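Local coordinates for carbonic anhydrase (Synechocystis sp., PDB 5SWC), which catalyses the zinc-dependent, reversible hydration of carbon dioxide and so supplies carbon dioxide to RuBisCO inside the carboxysome, at residues Asp75-Gly83 and Glu96-Leu107; Ala82-Gly90 and Asn173-Tyr184. All blocks are in the same frame, centred on the assembly; numbering follows the deposited sequence. Where two conformers were deposited one is given.

Contact 1 (Asp75-Gly83 and Glu96-Leu107)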
loop_
_atom_site.group_PDB
_atom_site.type_symbol
_atom_site.label_atom_id
_atom_site.label_comp_id
_atom_site.label_asym_id
_atom_site.label_seq_id
_atom_site.Cartn_x
_atom_site.Cartn_y
_atom_site.Cartn_z
ATOM N N ASP A 75 29.125 -4.173 -19.894
ATOM C CA ASP A 75 29.059 -2.717 -19.979
ATOM C C ASP A 75 27.772 -2.107 -19.433
ATOM O O ASP A 75 27.830 -1.022 -18.838
ATOM C CB ASP A 75 29.211 -2.266 -21.440
ATOM C CG ASP A 75 30.620 -2.418 -22.009
ATOM O OD1 ASP A 75 31.584 -2.770 -21.303
ATOM O OD2 ASP A 75 30.751 -2.121 -23.239
ATOM N N LEU A 76 26.623 -2.728 -19.715
ATOM C CA LEU A 76 25.309 -2.114 -19.440
ATOM C C LEU A 76 24.552 -2.931 -18.431
ATOM O O LEU A 76 24.262 -4.115 -18.669
ATOM C CB LEU A 76 24.460 -2.053 -20.714
ATOM C CG LEU A 76 25.059 -1.314 -21.925
ATOM C CD1 LEU A 76 23.992 -1.233 -23.014
ATOM C CD2 LEU A 76 25.549 0.069 -21.566
ATOM N N PHE A 77 24.208 -2.300 -17.314
ATOM C CA PHE A 77 23.281 -2.896 -16.330
ATOM C C PHE A 77 21.906 -2.423 -16.775
ATOM O O PHE A 77 21.706 -1.211 -16.926
ATOM C CB PHE A 77 23.638 -2.385 -14.946
ATOM C CG PHE A 77 22.827 -2.959 -13.829
ATOM C CD1 PHE A 77 23.272 -4.053 -13.111
ATOM C CD2 PHE A 77 21.630 -2.361 -13.438
ATOM C CE1 PHE A 77 22.516 -4.555 -12.049
ATOM C CE2 PHE A 77 20.888 -2.883 -12.327
ATOM C CZ PHE A 77 21.348 -3.938 -11.671
ATOM N N VAL A 78 20.967 -3.317 -17.018
ATOM C CA VAL A 78 19.778 -2.993 -17.803
ATOM C C VAL A 78 18.487 -3.257 -17.019
ATOM O O VAL A 78 18.297 -4.356 -16.470
ATOM C CB VAL A 78 19.742 -3.780 -19.110
ATOM C CG1 VAL A 78 18.501 -3.455 -19.884
ATOM C CG2 VAL A 78 20.989 -3.478 -19.952
ATOM N N ILE A 79 17.589 -2.284 -16.985
ATOM C CA ILE A 79 16.229 -2.422 -16.503
ATOM C C ILE A 79 15.310 -2.406 -17.695
ATOM O O ILE A 79 15.427 -1.492 -18.517
ATOM C CB ILE A 79 15.876 -1.259 -15.558
ATOM C CG1 ILE A 79 16.710 -1.335 -14.266
ATOM C CG2 ILE A 79 14.389 -1.193 -15.298
ATOM C CD1 ILE A 79 16.577 -0.121 -13.368
ATOM N N ARG A 80 14.408 -3.382 -17.826
ATOM C CA ARG A 80 13.423 -3.342 -18.896
ATOM C C ARG A 80 12.044 -3.636 -18.409
ATOM O O ARG A 80 11.823 -4.628 -17.710
ATOM C CB ARG A 80 13.754 -4.374 -20.000
ATOM C CG ARG A 80 15.113 -4.125 -20.617
ATOM C CD ARG A 80 15.482 -5.014 -21.782
ATOM N NE ARG A 80 14.643 -4.728 -22.933
ATOM C CZ ARG A 80 14.772 -5.316 -24.124
ATOM N NH1 ARG A 80 15.739 -6.186 -24.371
ATOM N NH2 ARG A 80 13.884 -5.027 -25.065
ATOM N N ASN A 81 11.116 -2.754 -18.755
ATOM C CA ASN A 81 9.697 -2.892 -18.456
ATOM C C ASN A 81 8.887 -2.303 -19.591
ATOM O O ASN A 81 9.479 -1.733 -20.539
ATOM C CB ASN A 81 9.352 -2.279 -17.089
ATOM C CG ASN A 81 9.638 -0.819 -17.027
ATOM O OD1 ASN A 81 9.411 -0.092 -17.964
ATOM N ND2 ASN A 81 10.134 -0.376 -15.904
ATOM N N ALA A 82 7.562 -2.421 -19.539
ATOM C CA ALA A 82 6.731 -1.930 -20.648
ATOM C C ALA A 82 6.615 -0.426 -20.517
ATOM O O ALA A 82 5.998 0.126 -19.613
ATOM C CB ALA A 82 5.368 -2.596 -20.630
ATOM N N GLY A 83 7.221 0.288 -21.452
ATOM C CA GLY A 83 7.197 1.737 -21.443
ATOM C C GLY A 83 8.393 2.443 -20.841
ATOM O O GLY A 83 8.418 3.681 -20.793
ATOM N N GLU A 96 11.943 -1.773 -10.165
ATOM C CA GLU A 96 12.651 -0.635 -10.749
ATOM C C GLU A 96 13.562 0.098 -9.795
ATOM O O GLU A 96 14.761 0.261 -10.038
ATOM C CB GLU A 96 11.603 0.333 -11.359
ATOM C CG GLU A 96 10.960 -0.195 -12.628
ATOM C CD GLU A 96 9.850 -1.199 -12.445
ATOM O OE1 GLU A 96 9.311 -1.370 -11.336
ATOM O OE2 GLU A 96 9.536 -1.858 -13.458
ATOM N N GLY A 97 12.997 0.575 -8.703
ATOM C CA GLY A 97 13.786 1.349 -7.769
ATOM C C GLY A 97 14.916 0.542 -7.183
ATOM O O GLY A 97 16.017 1.044 -7.048
ATOM N N ALA A 98 14.644 -0.696 -6.817
ATOM C CA ALA A 98 15.658 -1.599 -6.304
ATOM C C ALA A 98 16.811 -1.800 -7.264
ATOM O O ALA A 98 17.982 -1.820 -6.868
ATOM C CB ALA A 98 15.030 -2.930 -5.950
ATOM N N ALA A 99 16.507 -2.014 -8.534
ATOM C CA ALA A 99 17.555 -2.255 -9.513
ATOM C C ALA A 99 18.435 -1.019 -9.687
ATOM O O ALA A 99 19.651 -1.115 -9.780
ATOM C CB ALA A 99 16.975 -2.695 -10.805
ATOM N N MET A 100 17.796 0.131 -9.734
ATOM C CA MET A 100 18.546 1.379 -9.851
ATOM C C MET A 100 19.420 1.562 -8.613
ATOM O O MET A 100 20.598 1.912 -8.718
ATOM C CB MET A 100 17.571 2.561 -10.054
ATOM C CG MET A 100 18.192 3.955 -10.068
ATOM S SD MET A 100 18.707 4.568 -8.424
ATOM C CE MET A 100 17.110 4.741 -7.627
ATOM N N GLU A 101 18.872 1.300 -7.428
ATOM C CA GLU A 101 19.644 1.452 -6.202
ATOM C C GLU A 101 20.850 0.519 -6.185
ATOM O O GLU A 101 21.958 0.904 -5.809
ATOM C CB GLU A 101 18.767 1.164 -4.990
ATOM C CG GLU A 101 19.477 1.425 -3.673
ATOM C CD GLU A 101 18.603 1.085 -2.517
ATOM O OE1 GLU A 101 18.452 -0.109 -2.298
ATOM O OE2 GLU A 101 18.044 1.993 -1.862
ATOM N N TYR A 102 20.636 -0.713 -6.617
ATOM C CA TYR A 102 21.782 -1.640 -6.698
ATOM C C TYR A 102 22.867 -1.111 -7.627
ATOM O O TYR A 102 24.053 -1.121 -7.285
ATOM C CB TYR A 102 21.305 -3.028 -7.120
ATOM C CG TYR A 102 22.372 -4.079 -6.982
ATOM C CD1 TYR A 102 22.699 -4.611 -5.743
ATOM C CD2 TYR A 102 23.103 -4.486 -8.072
ATOM C CE1 TYR A 102 23.723 -5.555 -5.618
ATOM C CE2 TYR A 102 24.090 -5.427 -7.949
ATOM C CZ TYR A 102 24.400 -5.958 -6.740
ATOM O OH TYR A 102 25.437 -6.888 -6.649
ATOM N N ALA A 103 22.455 -0.647 -8.780
ATOM C CA ALA A 103 23.398 -0.115 -9.776
ATOM C C ALA A 103 24.220 1.078 -9.234
ATOM O O ALA A 103 25.434 1.176 -9.423
ATOM C CB ALA A 103 22.628 0.272 -11.025
ATOM N N LEU A 104 23.535 2.000 -8.567
ATOM C CA LEU A 104 24.201 3.199 -8.077
ATOM C C LEU A 104 24.995 2.956 -6.816
ATOM O O LEU A 104 26.121 3.446 -6.685
ATOM C CB LEU A 104 23.167 4.302 -7.828
ATOM C CG LEU A 104 22.980 5.285 -8.972
ATOM C CD1 LEU A 104 22.263 4.573 -10.087
ATOM C CD2 LEU A 104 22.180 6.494 -8.516
ATOM N N VAL A 105 24.452 2.183 -5.880
ATOM C CA VAL A 105 25.056 2.043 -4.572
ATOM C C VAL A 105 26.033 0.868 -4.493
ATOM O O VAL A 105 27.137 1.008 -3.972
ATOM C CB VAL A 105 23.978 1.921 -3.484
ATOM C CG1 VAL A 105 24.637 1.746 -2.140
ATOM C CG2 VAL A 105 23.114 3.185 -3.498
ATOM N N ALA A 106 25.632 -0.291 -4.989
ATOM C CA ALA A 106 26.494 -1.467 -4.967
ATOM C C ALA A 106 27.500 -1.456 -6.115
ATOM O O ALA A 106 28.665 -1.885 -5.917
ATOM C CB ALA A 106 25.669 -2.715 -5.016
ATOM N N LEU A 107 27.086 -1.013 -7.299
ATOM C CA LEU A 107 27.987 -1.020 -8.473
ATOM C C LEU A 107 28.569 0.348 -8.858
ATOM O O LEU A 107 29.385 0.445 -9.762
ATOM C CB LEU A 107 27.252 -1.618 -9.675
ATOM C CG LEU A 107 26.587 -2.993 -9.482
ATOM C CD1 LEU A 107 25.871 -3.428 -10.760
ATOM C CD2 LEU A 107 27.591 -4.025 -9.087
#
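Phe77 drives its ring from strand 76-81 against helix 96-106, where it touches Ala99, Tyr102 and Ala103, and Leu107 just beyond. With CG anti to the backbone N (chi1 -177°), the ring reaches across to the helix. One rim, at CD2, rests on Ala103 CB at 3.7 Å, while CD1 on the other rim packs against Leu107 CD1 at 3.6 Å. Farther out, Phe77 CE2 comes within 3.3 Å of Ala99 O, an oblique approach to the helix backbone. Tyr102 crosses Phe77 at about a right angle and presents its ring edge, CD2 lying 4.0 Å from Phe77 CE1. Alanine suits the places of Ala99 and Ala103, one turn apart, because a bare methyl lets large strand residues come close to the helix. Ile79 uses this too, setting its CD1 3.7 Å from Ala99 CB.

The strand and helix run almost antiparallel, as befits the first half of a beta-alpha-beta crossover, which continues into strand 111-117. At the other end the chemistry turns polar: Asn81 ND2 donates to Glu96 OE2 at 2.9 Å, reaching the anti side of the carboxylate, somewhat out of its plane. Glu96 makes this reach by bending at chi2 (80°), and Asn81 ND2 also serves Ile85 O. Apolar packing therefore probably sets the spacing of strand and helix, whereas the two bonds from ND2 probably fix the turn of the buried Asn81 amide near the metal, where the side chain of Asn81 lies about 6 Å from that of zinc-binding Cys58.

Contact 2 (Ala82-Gly90 and Asn173-Tyr184)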
loop_
_atom_site.group_PDB
_atom_site.type_symbol
_atom_site.label_atom_id
_atom_site.label_comp_id
_atom_site.label_asym_id
_atom_site.label_seq_id
_atom_site.Cartn_x
_atom_site.Cartn_y
_atom_site.Cartn_z
ATOM N N ALA A 82 7.562 -2.421 -19.539
ATOM C CA ALA A 82 6.731 -1.930 -20.648
ATOM C C ALA A 82 6.615 -0.426 -20.517
ATOM O O ALA A 82 5.998 0.126 -19.613
ATOM C CB ALA A 82 5.368 -2.596 -20.630
ATOM N N GLY A 83 7.221 0.288 -21.452
ATOM C CA GLY A 83 7.197 1.737 -21.443
ATOM C C GLY A 83 8.393 2.443 -20.841
ATOM O O GLY A 83 8.418 3.681 -20.793
ATOM N N ASN A 84 9.381 1.686 -20.366
ATOM C CA ASN A 84 10.600 2.297 -19.816
ATOM C C ASN A 84 10.284 3.343 -18.743
ATOM O O ASN A 84 10.807 4.451 -18.757
ATOM C CB ASN A 84 11.584 2.794 -20.909
ATOM C CG ASN A 84 10.976 3.703 -21.948
ATOM O OD1 ASN A 84 10.563 3.206 -23.024
ATOM N ND2 ASN A 84 10.984 5.012 -21.709
ATOM N N ILE A 85 9.452 2.907 -17.799
ATOM C CA ILE A 85 8.943 3.782 -16.747
ATOM C C ILE A 85 9.659 3.515 -15.422
ATOM O O ILE A 85 9.893 2.362 -15.042
ATOM C CB ILE A 85 7.403 3.546 -16.592
ATOM C CG1 ILE A 85 6.703 4.172 -17.778
ATOM C CG2 ILE A 85 6.894 4.111 -15.278
ATOM C CD1 ILE A 85 5.319 3.662 -17.988
ATOM N N ILE A 86 10.001 4.596 -14.731
ATOM C CA ILE A 86 10.541 4.551 -13.356
ATOM C C ILE A 86 9.555 5.299 -12.469
ATOM O O ILE A 86 9.457 6.514 -12.563
ATOM C CB ILE A 86 11.920 5.184 -13.267
ATOM C CG1 ILE A 86 12.920 4.465 -14.210
ATOM C CG2 ILE A 86 12.411 5.132 -11.795
ATOM C CD1 ILE A 86 13.221 3.061 -13.844
ATOM N N PRO A 87 8.825 4.584 -11.592
ATOM C CA PRO A 87 7.896 5.316 -10.739
ATOM C C PRO A 87 8.633 6.325 -9.841
ATOM O O PRO A 87 9.800 6.121 -9.497
ATOM C CB PRO A 87 7.218 4.199 -9.913
ATOM C CG PRO A 87 7.342 2.961 -10.792
ATOM C CD PRO A 87 8.714 3.140 -11.428
ATOM N N PRO A 88 7.946 7.366 -9.414
ATOM C CA PRO A 88 8.535 8.234 -8.374
ATOM C C PRO A 88 8.914 7.428 -7.137
ATOM O O PRO A 88 8.327 6.372 -6.839
ATOM C CB PRO A 88 7.409 9.213 -8.056
ATOM C CG PRO A 88 6.545 9.203 -9.306
ATOM C CD PRO A 88 6.582 7.797 -9.755
ATOM N N TYR A 89 9.884 7.948 -6.394
ATOM C CA TYR A 89 10.359 7.311 -5.190
ATOM C C TYR A 89 9.241 7.087 -4.196
ATOM O O TYR A 89 8.545 8.033 -3.806
ATOM C CB TYR A 89 11.451 8.181 -4.567
ATOM C CG TYR A 89 11.934 7.736 -3.221
ATOM C CD1 TYR A 89 12.459 6.451 -3.052
ATOM C CD2 TYR A 89 11.860 8.584 -2.147
ATOM C CE1 TYR A 89 12.899 6.052 -1.786
ATOM C CE2 TYR A 89 12.283 8.187 -0.875
ATOM C CZ TYR A 89 12.818 6.911 -0.739
ATOM O OH TYR A 89 13.232 6.562 0.557
ATOM N N GLY A 90 9.073 5.853 -3.750
ATOM C CA GLY A 90 8.040 5.483 -2.781
ATOM C C GLY A 90 6.730 5.128 -3.399
ATOM O O GLY A 90 5.824 4.660 -2.656
ATOM N N ASN A 173 7.255 10.999 -22.282
ATOM C CA ASN A 173 7.366 9.941 -21.290
ATOM C C ASN A 173 8.786 9.850 -20.750
ATOM O O ASN A 173 8.956 9.643 -19.540
ATOM C CB ASN A 173 6.899 8.602 -21.914
ATOM C CG ASN A 173 6.963 7.464 -20.958
ATOM O OD1 ASN A 173 6.244 7.429 -19.950
ATOM N ND2 ASN A 173 7.775 6.453 -21.305
ATOM N N ILE A 174 9.779 9.981 -21.598
ATOM C CA ILE A 174 11.184 9.979 -21.175
ATOM C C ILE A 174 11.404 11.125 -20.181
ATOM O O ILE A 174 12.012 10.908 -19.110
ATOM C CB ILE A 174 12.116 10.065 -22.385
ATOM C CG1 ILE A 174 12.015 8.775 -23.207
ATOM C CG2 ILE A 174 13.545 10.357 -21.966
ATOM C CD1 ILE A 174 12.460 8.964 -24.609
ATOM N N LEU A 175 10.908 12.312 -20.482
ATOM C CA LEU A 175 11.109 13.487 -19.628
ATOM C C LEU A 175 10.455 13.268 -18.257
ATOM O O LEU A 175 11.016 13.619 -17.228
ATOM C CB LEU A 175 10.605 14.738 -20.325
ATOM C CG LEU A 175 11.282 15.000 -21.680
ATOM C CD1 LEU A 175 10.895 16.338 -22.194
ATOM C CD2 LEU A 175 12.768 14.876 -21.548
ATOM N N THR A 176 9.284 12.666 -18.222
ATOM C CA THR A 176 8.636 12.342 -16.960
ATOM C C THR A 176 9.501 11.400 -16.122
ATOM O O THR A 176 9.642 11.600 -14.923
ATOM C CB THR A 176 7.264 11.721 -17.207
ATOM O OG1 THR A 176 6.450 12.709 -17.860
ATOM C CG2 THR A 176 6.591 11.255 -15.959
ATOM N N GLN A 177 10.054 10.369 -16.745
ATOM C CA GLN A 177 10.849 9.439 -15.965
ATOM C C GLN A 177 12.105 10.097 -15.404
ATOM O O GLN A 177 12.528 9.725 -14.313
ATOM C CB GLN A 177 11.241 8.228 -16.808
ATOM C CG GLN A 177 10.136 7.520 -17.520
ATOM C CD GLN A 177 8.890 7.460 -16.735
ATOM O OE1 GLN A 177 8.862 7.036 -15.571
ATOM N NE2 GLN A 177 7.811 7.897 -17.348
ATOM N N LEU A 178 12.651 11.067 -16.105
ATOM C CA LEU A 178 13.793 11.812 -15.578
ATOM C C LEU A 178 13.413 12.622 -14.359
ATOM O O LEU A 178 14.190 12.720 -13.418
ATOM C CB LEU A 178 14.377 12.699 -16.686
ATOM C CG LEU A 178 15.084 11.883 -17.761
ATOM C CD1 LEU A 178 15.197 12.676 -19.010
ATOM C CD2 LEU A 178 16.439 11.409 -17.318
ATOM N N LYS A 179 12.225 13.215 -14.336
ATOM C CA LYS A 179 11.745 13.862 -13.126
ATOM C C LYS A 179 11.523 12.858 -12.001
ATOM O O LYS A 179 11.883 13.119 -10.852
ATOM C CB LYS A 179 10.453 14.637 -13.397
ATOM C CG LYS A 179 10.541 15.790 -14.412
ATOM C CD LYS A 179 11.514 16.841 -13.972
ATOM C CE LYS A 179 11.573 17.939 -15.033
ATOM N NZ LYS A 179 12.398 19.053 -14.492
ATOM N N ASN A 180 10.949 11.705 -12.317
ATOM C CA ASN A 180 10.755 10.671 -11.319
ATOM C C ASN A 180 12.066 10.202 -10.705
ATOM O O ASN A 180 12.177 10.017 -9.475
ATOM C CB ASN A 180 9.999 9.496 -11.921
ATOM C CG ASN A 180 8.562 9.841 -12.320
ATOM O OD1 ASN A 180 8.050 10.898 -11.967
ATOM N ND2 ASN A 180 7.900 8.928 -13.036
ATOM N N LEU A 181 13.078 9.968 -11.552
ATOM C CA LEU A 181 14.363 9.517 -11.069
ATOM C C LEU A 181 14.955 10.484 -10.032
ATOM O O LEU A 181 15.623 10.049 -9.084
ATOM C CB LEU A 181 15.305 9.369 -12.234
ATOM C CG LEU A 181 15.156 8.073 -12.980
ATOM C CD1 LEU A 181 15.850 8.196 -14.319
ATOM C CD2 LEU A 181 15.766 6.946 -12.249
ATOM N N GLN A 182 14.753 11.772 -10.234
ATOM C CA GLN A 182 15.352 12.779 -9.378
ATOM C C GLN A 182 14.749 12.823 -7.983
ATOM O O GLN A 182 15.215 13.564 -7.129
ATOM C CB GLN A 182 15.289 14.117 -10.057
ATOM C CG GLN A 182 16.286 14.125 -11.228
ATOM C CD GLN A 182 16.233 15.377 -12.018
ATOM O OE1 GLN A 182 16.737 16.393 -11.613
ATOM N NE2 GLN A 182 15.607 15.309 -13.177
ATOM N N THR A 183 13.694 12.051 -7.734
ATOM C CA THR A 183 13.142 11.940 -6.376
ATOM C C THR A 183 13.799 10.839 -5.547
ATOM O O THR A 183 13.516 10.737 -4.344
ATOM C CB THR A 183 11.604 11.746 -6.358
ATOM O OG1 THR A 183 11.217 10.510 -6.972
ATOM C CG2 THR A 183 10.925 12.948 -6.973
ATOM N N TYR A 184 14.643 9.977 -6.137
ATOM C CA TYR A 184 15.252 8.903 -5.366
ATOM C C TYR A 184 16.464 9.409 -4.543
ATOM O O TYR A 184 17.275 10.164 -5.073
ATOM C CB TYR A 184 15.719 7.786 -6.282
ATOM C CG TYR A 184 14.579 6.908 -6.794
ATOM C CD1 TYR A 184 13.780 7.357 -7.807
ATOM C CD2 TYR A 184 14.253 5.691 -6.191
ATOM C CE1 TYR A 184 12.711 6.586 -8.252
ATOM C CE2 TYR A 184 13.209 4.936 -6.635
ATOM C CZ TYR A 184 12.443 5.394 -7.648
ATOM O OH TYR A 184 11.413 4.562 -8.063
HETATM O O HOH W 1 9.210 6.692 -23.822
HETATM O O HOH W 2 8.869 3.583 -6.461
#
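The loop that leaves strand 76-81 beside the zinc site is bound along the last turns of helix 162-181 by a row of side-chain amides, Asn173, Gln177 and Asn180. Asn173 stretches out with CG trans to its backbone N (chi1 -179°), bringing ND2 to Gly83 O nearly along the C=O axis at 2.9 Å, while its OD1 is taken by Thr146. Glycine suits the place of Gly83, where the positive phi (97°) would jam a CB against the preceding carbonyl. Ile86 is held by both backbone polar atoms: its N donates to Gln177 OE1 at 2.8 Å, from above the carbonyl plane, and its O receives Asn180 ND2 at 2.9 Å. Gln177 NE2 turns back to Asn173 O, which settles which end of the amide faces the loop.

This loop begins the crossover from strand 76-81 to helix 95-106, and in its extended Pro87-Pro88 stretch, where the prolines have no N-H to offer, the carbonyls serve instead. A type I turn from Leu181 to Tyr184 brings Tyr184 round to donate from OH to Pro87 O at 2.7 Å, and a water links that hydroxyl to Pro88 O. Over the Tyr184 ring stands Tyr89 CB, 3.9 Å from the centroid and close to the ring normal, a CH-pi contact. A leucine in place of Tyr184 would probably leave Pro87 O without its hydroxyl donor and Tyr89 CB without an aromatic face. Beside Tyr184, Thr183 OG1 accepts an almost straight bond from Tyr89 N (2.9 Å, 172°) and donates to Asn180 O.

Overall arrangement
From the N terminus, strand 76-81 comes first, at the edge of the sheet within this chain, where Val78 and Arg80 bond through their backbones to a second subunit of the hexamer. Contact 1 closes the short loop to helix 95-106. Contact 2 starts inside that loop, sharing Ala82 and Gly83, and closes a far longer excursion through helix 95-106, strand 111-117 and the helices that follow. The two therefore cross along the chain. They also touch: Glu96 packs on Ile85 and Pro87, and Gly97 on Tyr184. Together they join edge strand, crossover helix and helix 162-181 round one loop near the zinc, while Asn180 and Thr183 also pack against a third subunit.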